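Local coordinates for protein tryparedoxin (Leishmania major, PDB 3S9F) that probably acts as a thioredoxin-fold disulfide oxidoreductase, passing reducing equivalents through a CxxC disulfide within the parasite's peroxide-detoxifying pathway, at residues Y124-S128 with I129-I133. Residues are numbered along the deposited sequence; the frame is centred on the assembly and turned at random.
Sequences YSVES and IPTLI
The cis-proline loop of the thioredoxin fold is formed here, where the chain leaves helix 114-123, doubles back and enters strand 131-136, so that Val126 meets Thr131 and Tyr124 meets Ile133. A Schellman motif ends the helix: Ser125, with positive phi, lets Val126 N reach back to the last turn of the helix, and Val126 then turns inward. Its CG1, anti to the backbone N (chi1 -176°), lies 3.7 Å from Thr131 CB, the two short side chains passing in opposite directions. Threonine suits this place because it offers both a carbon surface and a hydroxyl. The latter, beside its own backbone N (chi1 -69°), donates a short hydrogen bond across the turn, Thr131 OG1 to Ser128 O at 2.6 Å, with the donor tilted 29° from the carbonyl plane. At the helix end of the loop, Ile133 CG2 sits over one face of the Tyr124 ring in a CH-pi contact, 3.8 Å from the ring centroid and displaced toward the rim on the CD2 side, while Ile133 CG1 packs against Tyr124 CB at 4.0 Å. The flat ring thus covers a branched strand residue, and Tyr124 also packs on His27 of the second subunit. Between Ser128 and Thr131 the chain turns through Ile129 and the cis peptide before Pro130, whose side chain touches Cys63 of the CxxC motif, which can form a disulfide with Cys60; Ile129 touches both cysteines. Backbone hydrogen bonds of Thr131 with Phe55 and of Ile133 with Phe53 join the strand to the central sheet. One hydroxyl-to-carbonyl bond therefore bridges the cis-proline turn, while apolar contacts of Tyr124 and Val126 pack the loop against the strand, consistent with a defined backbone beside the CxxC cysteines.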
# COMPACT_ATOMS: atom_id res chain seq x y z
N TYR A 124 -13.96 -6.14 1.96
CA TYR A 124 -14.45 -7.51 2.01
C TYR A 124 -15.65 -7.68 2.92
O TYR A 124 -16.00 -8.81 3.28
CB TYR A 124 -13.31 -8.48 2.41
CG TYR A 124 -12.23 -8.54 1.34
CD1 TYR A 124 -10.94 -8.05 1.59
CD2 TYR A 124 -12.48 -9.11 0.09
CE1 TYR A 124 -9.93 -8.11 0.62
CE2 TYR A 124 -11.49 -9.18 -0.88
CZ TYR A 124 -10.22 -8.69 -0.61
OH TYR A 124 -9.27 -8.76 -1.61
N SER A 125 -16.25 -6.56 3.31
CA SER A 125 -17.47 -6.56 4.15
C SER A 125 -17.27 -7.47 5.37
O SER A 125 -18.12 -8.32 5.66
CB SER A 125 -18.68 -7.03 3.35
OG SER A 125 -18.93 -6.19 2.24
N VAL A 126 -16.15 -7.30 6.06
CA VAL A 126 -15.85 -8.11 7.24
C VAL A 126 -16.60 -7.50 8.42
O VAL A 126 -16.17 -6.50 9.02
CB VAL A 126 -14.34 -8.18 7.53
CG1 VAL A 126 -14.10 -9.12 8.73
CG2 VAL A 126 -13.60 -8.68 6.30
N GLU A 127 -17.72 -8.12 8.76
CA GLU A 127 -18.60 -7.56 9.79
C GLU A 127 -18.39 -8.19 11.15
O GLU A 127 -18.86 -7.67 12.16
CB GLU A 127 -20.05 -7.67 9.36
CG GLU A 127 -20.43 -6.68 8.28
CD GLU A 127 -21.51 -7.22 7.40
OE1 GLU A 127 -22.09 -8.28 7.75
OE2 GLU A 127 -21.79 -6.60 6.36
N SER A 128 -17.68 -9.32 11.16
CA SER A 128 -17.37 -10.04 12.37
C SER A 128 -16.05 -10.77 12.21
O SER A 128 -15.57 -11.02 11.09
CB SER A 128 -18.47 -11.04 12.74
OG SER A 128 -18.72 -11.91 11.65
N ILE A 129 -15.49 -11.15 13.34
CA ILE A 129 -14.24 -11.90 13.33
C ILE A 129 -14.45 -13.16 14.19
O ILE A 129 -15.35 -13.19 15.02
CB ILE A 129 -13.04 -11.03 13.81
CG1 ILE A 129 -13.34 -10.34 15.16
CG2 ILE A 129 -12.66 -10.00 12.73
CD1 ILE A 129 -12.08 -9.71 15.78
N PRO A 130 -13.64 -14.22 13.97
CA PRO A 130 -12.60 -14.40 12.96
C PRO A 130 -13.17 -14.56 11.55
O PRO A 130 -14.23 -15.18 11.38
CB PRO A 130 -11.91 -15.70 13.38
CG PRO A 130 -12.99 -16.49 14.09
CD PRO A 130 -13.88 -15.45 14.76
N THR A 131 -12.52 -13.95 10.58
CA THR A 131 -12.91 -14.08 9.17
C THR A 131 -11.65 -14.33 8.35
O THR A 131 -10.61 -13.71 8.59
CB THR A 131 -13.67 -12.83 8.64
OG1 THR A 131 -14.96 -12.75 9.27
CG2 THR A 131 -13.89 -12.92 7.12
N LEU A 132 -11.75 -15.26 7.40
CA LEU A 132 -10.64 -15.57 6.53
C LEU A 132 -11.09 -15.39 5.07
O LEU A 132 -12.07 -16.01 4.63
CB LEU A 132 -10.18 -17.01 6.86
CG LEU A 132 -8.84 -17.64 6.56
CD1 LEU A 132 -7.66 -16.84 7.12
CD2 LEU A 132 -8.86 -19.08 7.14
N ILE A 133 -10.37 -14.52 4.35
CA ILE A 133 -10.69 -14.16 2.97
C ILE A 133 -9.50 -14.63 2.15
O ILE A 133 -8.37 -14.19 2.36
CB ILE A 133 -10.84 -12.62 2.79
CG1 ILE A 133 -11.91 -12.00 3.71
CG2 ILE A 133 -11.17 -12.28 1.29
CD1 ILE A 133 -13.32 -12.42 3.42